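Local coordinates for protein p450 cytochrome, putative (Rippkaea orientalis, PDB 6Y01) that probably binds and carries the molybdenum cofactor (Moco), as a Rossmann-fold carrier protein of the SLOG family, at residues Y36-L41 / E163-L168; V135-D140 / N154-A159. One frame throughout, in Å; residues are numbered along the deposited sequence.

Contact 1: residues Y36-L41 / E163-L168; sequences YQLGQL and ENCIEL
Leu-41 lies obliquely across Ile-166, its CB 3.7 Å from Ile-166 CG1 and nearly as close to the terminal CD1. Here the CA atoms of the two segments come closest, 7.3 Å between Leu-41 CA and Ile-166 CA. Ile-166 presents its longer branch because CG1 sits beside its own backbone N (chi1 -57°) and the chain then bends again, which carries CD1 back toward the carbonyl end of Leu-41. One methyl of Leu-41, CD1, reaches further, lying 3.8 Å from Glu-163 N in the first turn of the other helix. The stem of Glu-163 starts out pointing away but doubles back at chi2 (78°), so that CG comes to 4.1 Å from Leu-41 CD1 and the carboxylate hangs beside the same methyl. Further out on that rim, Gln-37 OE1 and Glu-163 OE2, both acceptors, stand 4.4 Å apart without bonding. Toward the sheet, Leu-38 extends CD2 to Cys-165 CB at 3.8 Å, with the sulfur only slightly farther off. Apolar packing therefore carries the joint, with Leu-38, Cys-165 and Ile-166 buried and Glu-163 on the exposed side. Behind this first layer, Glu-45 and Trp-47 meet Ile-166, while Pro-162 lies against Gln-37, Leu-38 and Leu-41. The axes approach to 9.9 Å and cross at -40°, as expected for neighbouring helices on one face of a twisted parallel sheet. Helix 29-44 and helix 162-176 both rest on strand 135-138: Leu-38 touches Leu-138, and Cys-165 touches Ile-136 and Leu-138.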
loop_
_atom_site.group_PDB
_atom_site.type_symbol
_atom_site.label_atom_id
_atom_site.label_comp_id
_atom_site.label_asym_id
_atom_site.label_seq_id
_atom_site.Cartn_x
_atom_site.Cartn_y
_atom_site.Cartn_z
ATOM N N TYR D 36 -13.521 -21.214 14.961
ATOM C CA TYR D 36 -14.934 -20.940 15.302
ATOM C C TYR D 36 -15.080 -20.641 16.799
ATOM O O TYR D 36 -15.764 -19.675 17.195
ATOM C CB TYR D 36 -15.771 -22.121 14.837
ATOM C CG TYR D 36 -17.254 -21.947 15.019
ATOM C CD1 TYR D 36 -17.977 -21.076 14.225
ATOM C CD2 TYR D 36 -17.924 -22.758 15.907
ATOM C CE1 TYR D 36 -19.358 -20.930 14.387
ATOM C CE2 TYR D 36 -19.311 -22.679 15.998
ATOM C CZ TYR D 36 -20.010 -21.761 15.249
ATOM O OH TYR D 36 -21.361 -21.666 15.419
ATOM N N GLN D 37 -14.429 -21.442 17.631
ATOM C CA GLN D 37 -14.471 -21.216 19.096
ATOM C C GLN D 37 -13.841 -19.872 19.452
ATOM O O GLN D 37 -14.405 -19.134 20.283
ATOM C CB GLN D 37 -13.833 -22.360 19.893
ATOM C CG GLN D 37 -14.601 -23.663 19.758
ATOM C CD GLN D 37 -13.958 -24.770 20.562
ATOM O OE1 GLN D 37 -12.833 -24.616 21.052
ATOM N NE2 GLN D 37 -14.643 -25.899 20.709
ATOM N N LEU D 38 -12.680 -19.565 18.871
ATOM C CA LEU D 38 -12.037 -18.255 19.114
ATOM C C LEU D 38 -12.967 -17.127 18.755
ATOM O O LEU D 38 -13.031 -16.155 19.519
ATOM C CB LEU D 38 -10.753 -18.104 18.277
ATOM C CG LEU D 38 -9.505 -18.703 18.848
ATOM C CD1 LEU D 38 -8.380 -18.545 17.807
ATOM C CD2 LEU D 38 -9.131 -18.005 20.149
ATOM N N GLY D 39 -13.609 -17.206 17.594
ATOM C CA GLY D 39 -14.495 -16.105 17.198
ATOM C C GLY D 39 -15.580 -15.868 18.239
ATOM O O GLY D 39 -15.852 -14.741 18.616
ATOM N N GLN D 40 -16.211 -16.955 18.677
ATOM C CA GLN D 40 -17.255 -16.875 19.719
ATOM C C GLN D 40 -16.670 -16.251 20.988
ATOM O O GLN D 40 -17.253 -15.339 21.553
ATOM C CB GLN D 40 -17.818 -18.266 20.057
ATOM C CG GLN D 40 -18.614 -18.866 18.941
ATOM C CD GLN D 40 -19.099 -20.252 19.271
ATOM O OE1 GLN D 40 -20.118 -20.380 19.947
ATOM N NE2 GLN D 40 -18.393 -21.257 18.743
ATOM N N LEU D 41 -15.500 -16.730 21.441
ATOM C CA LEU D 41 -14.938 -16.265 22.729
ATOM C C LEU D 41 -14.514 -14.790 22.649
ATOM O O LEU D 41 -14.672 -14.051 23.619
ATOM C CB LEU D 41 -13.758 -17.142 23.156
ATOM C CG LEU D 41 -14.072 -18.598 23.439
ATOM C CD1 LEU D 41 -12.793 -19.363 23.666
ATOM C CD2 LEU D 41 -15.010 -18.753 24.634
ATOM N N GLU D 163 -9.514 -21.080 24.705
ATOM C CA GLU D 163 -9.670 -20.463 26.033
ATOM C C GLU D 163 -8.340 -19.886 26.526
ATOM O O GLU D 163 -8.317 -18.800 27.094
ATOM C CB GLU D 163 -10.245 -21.508 27.013
ATOM C CG GLU D 163 -11.642 -21.934 26.670
ATOM C CD GLU D 163 -11.816 -22.949 25.523
ATOM O OE1 GLU D 163 -10.782 -23.502 24.959
ATOM O OE2 GLU D 163 -13.019 -23.203 25.174
ATOM N N ASN D 164 -7.248 -20.620 26.308
ATOM C CA ASN D 164 -5.912 -20.150 26.738
ATOM C C ASN D 164 -5.546 -18.882 25.959
ATOM O O ASN D 164 -4.950 -17.981 26.542
ATOM C CB ASN D 164 -4.889 -21.268 26.568
ATOM C CG ASN D 164 -3.509 -20.913 27.071
ATOM O OD1 ASN D 164 -2.517 -21.233 26.417
ATOM N ND2 ASN D 164 -3.425 -20.332 28.254
ATOM N N CYS D 165 -5.902 -18.794 24.676
ATOM C CA CYS D 165 -5.687 -17.542 23.918
ATOM C C CYS D 165 -6.357 -16.364 24.630
ATOM O O CYS D 165 -5.726 -15.296 24.727
ATOM C CB CYS D 165 -6.240 -17.602 22.505
ATOM S SG CYS D 165 -5.399 -18.775 21.428
ATOM N N ILE D 166 -7.593 -16.541 25.079
ATOM C CA ILE D 166 -8.322 -15.439 25.739
ATOM C C ILE D 166 -7.601 -15.074 27.037
ATOM O O ILE D 166 -7.449 -13.871 27.308
ATOM C CB ILE D 166 -9.798 -15.821 25.996
ATOM C CG1 ILE D 166 -10.496 -16.213 24.699
ATOM C CG2 ILE D 166 -10.512 -14.703 26.716
ATOM C CD1 ILE D 166 -10.578 -15.135 23.639
ATOM N N GLU D 167 -7.175 -16.074 27.817
ATOM C CA GLU D 167 -6.429 -15.828 29.072
ATOM C C GLU D 167 -5.168 -15.003 28.771
ATOM O O GLU D 167 -4.894 -14.006 29.479
ATOM C CB GLU D 167 -6.012 -17.131 29.749
ATOM N N LEU D 168 -4.450 -15.377 27.704
ATOM C CA LEU D 168 -3.197 -14.681 27.351
ATOM C C LEU D 168 -3.516 -13.249 26.949
ATOM O O LEU D 168 -2.822 -12.341 27.378
ATOM C CB LEU D 168 -2.459 -15.432 26.246
ATOM C CG LEU D 168 -1.825 -16.755 26.660
ATOM C CD1 LEU D 168 -1.372 -17.525 25.432
ATOM C CD2 LEU D 168 -0.636 -16.509 27.583
#

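Contact 2: residues V135-D140 / N154-A159; sequences VILLND and NQVWIA
Leu-137 drives its CG and CD1 between two aliphatic side chains of 154-159: CD1 meets Ile-158 CD1 at 3.6 Å, while CG lies 3.7 Å from Val-156 CG2. With chi1 at 72°, Val-156 CG2 is anti to the backbone N and faces Leu-137. Cutting Leu-137 back to an alanine is likely to open a gap between Val-156 and Ile-158 and leave the end of Ile-158 freer to turn. On the other face of the sheet Ile-136 CG2 packs 3.6 Å from Ala-159 CB, and its CG1 branch crosses Trp-157 CB. The strands are parallel arms of a beta-alpha-beta crossover through helix 142-151, with 157-158 an outermost strand of the chain's Rossmann-like sheet. Trp-157 is gripped through both its backbone groups, N to Val-135 O (2.9 Å) and O from Leu-137 N (2.8 Å); Ala-159 N then bonds to Leu-137 O at 2.9 Å. All three bonds are nearly straight. The Trp-157 ring turns its CE3 edge to Val-135 O, with Gln-155 O above one face. Beyond the ladder at each end a water joins the segments: one accepts from Val-135 N and donates to Gln-155 O, the other accepts from Asn-139 N and lies 2.7 Å from Ala-159 O.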
loop_
_atom_site.group_PDB
_atom_site.type_symbol
_atom_site.label_atom_id
_atom_site.label_comp_id
_atom_site.label_asym_id
_atom_site.label_seq_id
_atom_site.Cartn_x
_atom_site.Cartn_y
_atom_site.Cartn_z
ATOM N N VAL D 135 1.879 -11.666 19.707
ATOM C CA VAL D 135 1.464 -12.762 18.824
ATOM C C VAL D 135 1.265 -14.010 19.653
ATOM O O VAL D 135 2.138 -14.370 20.430
ATOM C CB VAL D 135 2.455 -13.032 17.695
ATOM C CG1 VAL D 135 2.042 -14.262 16.897
ATOM C CG2 VAL D 135 2.603 -11.825 16.803
ATOM N N ILE D 136 0.111 -14.657 19.420
ATOM C CA ILE D 136 -0.195 -15.959 20.023
ATOM C C ILE D 136 -0.286 -16.983 18.913
ATOM O O ILE D 136 -1.072 -16.796 17.964
ATOM C CB ILE D 136 -1.497 -15.906 20.823
ATOM C CG1 ILE D 136 -1.429 -14.848 21.918
ATOM C CG2 ILE D 136 -1.821 -17.276 21.367
ATOM C CD1 ILE D 136 -2.772 -14.575 22.584
ATOM N N LEU D 137 0.470 -18.066 19.037
ATOM C CA LEU D 137 0.382 -19.193 18.094
ATOM C C LEU D 137 -0.512 -20.272 18.687
ATOM O O LEU D 137 -0.277 -20.732 19.789
ATOM C CB LEU D 137 1.780 -19.744 17.819
ATOM C CG LEU D 137 2.804 -18.708 17.335
ATOM C CD1 LEU D 137 4.164 -19.397 17.126
ATOM C CD2 LEU D 137 2.351 -18.047 16.069
ATOM N N LEU D 138 -1.472 -20.688 17.894
ATOM C CA LEU D 138 -2.380 -21.818 18.236
ATOM C C LEU D 138 -2.301 -22.819 17.087
ATOM O O LEU D 138 -3.027 -22.691 16.085
ATOM C CB LEU D 138 -3.786 -21.269 18.500
ATOM C CG LEU D 138 -4.784 -22.326 18.914
ATOM C CD1 LEU D 138 -4.522 -22.848 20.304
ATOM C CD2 LEU D 138 -6.157 -21.711 18.861
ATOM N N ASN D 139 -1.315 -23.717 17.165
ATOM C CA ASN D 139 -1.059 -24.648 16.060
ATOM C C ASN D 139 -0.275 -25.836 16.562
ATOM O O ASN D 139 0.163 -25.832 17.723
ATOM C CB ASN D 139 -0.340 -23.983 14.884
ATOM C CG ASN D 139 1.072 -23.552 15.172
ATOM O OD1 ASN D 139 1.865 -24.309 15.748
ATOM N ND2 ASN D 139 1.341 -22.312 14.826
ATOM N N ASP D 140 -0.114 -26.806 15.677
ATOM C CA ASP D 140 0.614 -28.057 15.972
ATOM C C ASP D 140 1.888 -28.119 15.137
ATOM O O ASP D 140 2.252 -29.217 14.745
ATOM C CB ASP D 140 -0.290 -29.267 15.728
ATOM C CG ASP D 140 -1.433 -29.311 16.720
ATOM O OD1 ASP D 140 -1.163 -29.043 17.920
ATOM O OD2 ASP D 140 -2.599 -29.563 16.290
ATOM N N ASN D 154 11.935 -14.817 22.088
ATOM C CA ASN D 154 10.951 -15.455 22.986
ATOM C C ASN D 154 9.788 -14.526 23.320
ATOM O O ASN D 154 9.157 -14.743 24.377
ATOM C CB ASN D 154 11.593 -15.976 24.276
ATOM C CG ASN D 154 12.615 -17.039 23.983
ATOM O OD1 ASN D 154 12.311 -18.003 23.286
ATOM N ND2 ASN D 154 13.815 -16.873 24.537
ATOM N N GLN D 155 9.481 -13.540 22.472
ATOM C CA GLN D 155 8.317 -12.648 22.740
ATOM C C GLN D 155 6.990 -13.276 22.263
ATOM O O GLN D 155 5.978 -12.934 22.769
ATOM C CB GLN D 155 8.590 -11.255 22.170
ATOM C CG GLN D 155 9.776 -10.600 22.858
ATOM C CD GLN D 155 9.635 -10.521 24.372
ATOM O OE1 GLN D 155 8.681 -9.926 24.893
ATOM N NE2 GLN D 155 10.535 -11.188 25.098
ATOM N N VAL D 156 7.026 -14.190 21.340
ATOM C CA VAL D 156 5.827 -14.903 20.873
ATOM C C VAL D 156 5.267 -15.793 21.994
ATOM O O VAL D 156 6.003 -16.345 22.789
ATOM C CB VAL D 156 6.197 -15.686 19.610
ATOM C CG1 VAL D 156 7.064 -16.881 19.917
ATOM C CG2 VAL D 156 4.973 -16.099 18.863
ATOM N N TRP D 157 3.958 -15.923 22.039
ATOM C CA TRP D 157 3.259 -16.812 23.002
ATOM C C TRP D 157 2.711 -18.036 22.277
ATOM O O TRP D 157 2.264 -17.914 21.147
ATOM C CB TRP D 157 2.101 -16.076 23.669
ATOM C CG TRP D 157 2.532 -15.202 24.801
ATOM C CD1 TRP D 157 2.686 -15.542 26.120
ATOM C CD2 TRP D 157 2.756 -13.801 24.720
ATOM N NE1 TRP D 157 3.042 -14.443 26.853
ATOM C CE2 TRP D 157 3.096 -13.359 26.014
ATOM C CE3 TRP D 157 2.724 -12.895 23.668
ATOM C CZ2 TRP D 157 3.408 -12.033 26.278
ATOM C CZ3 TRP D 157 3.050 -11.582 23.925
ATOM C CH2 TRP D 157 3.361 -11.154 25.213
ATOM N N ILE D 158 2.741 -19.173 22.936
ATOM C CA ILE D 158 2.203 -20.446 22.420
ATOM C C ILE D 158 0.982 -20.816 23.264
ATOM O O ILE D 158 1.121 -21.024 24.457
ATOM C CB ILE D 158 3.240 -21.576 22.473
ATOM C CG1 ILE D 158 4.572 -21.134 21.866
ATOM C CG2 ILE D 158 2.674 -22.818 21.797
ATOM C CD1 ILE D 158 4.516 -20.789 20.440
ATOM N N ALA D 159 -0.183 -20.887 22.636
ATOM C CA ALA D 159 -1.422 -21.224 23.350
ATOM C C ALA D 159 -1.723 -22.706 23.226
ATOM O O ALA D 159 -1.404 -23.329 22.214
ATOM C CB ALA D 159 -2.601 -20.421 22.847
HETATM O O HOH W 1 4.384 -11.686 20.867
HETATM O O HOH W 2 -0.324 -23.963 19.792
#

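How the contacts relate
From the N terminus, the chain first lays down 36-41 in helix 29-44, whose partner comes 122 residues later. Before contact 1 closes that long loop at 163-168, the chain passes through four more strands of the sheet before 135-140 begins a much shorter loop. Contact 2 closes this at 154-159, wholly inside the larger one, so the two loops nest. Strand 157-158 leads directly into helix 162-176, and the contacts meet there: Cys-165 SG packs 3.5 Å from Ala-159 CB. Contact 2 thus fastens the last strand to the sheet, while contact 1 ties the last helix to the first on the face of the sheet that carries Ile-136.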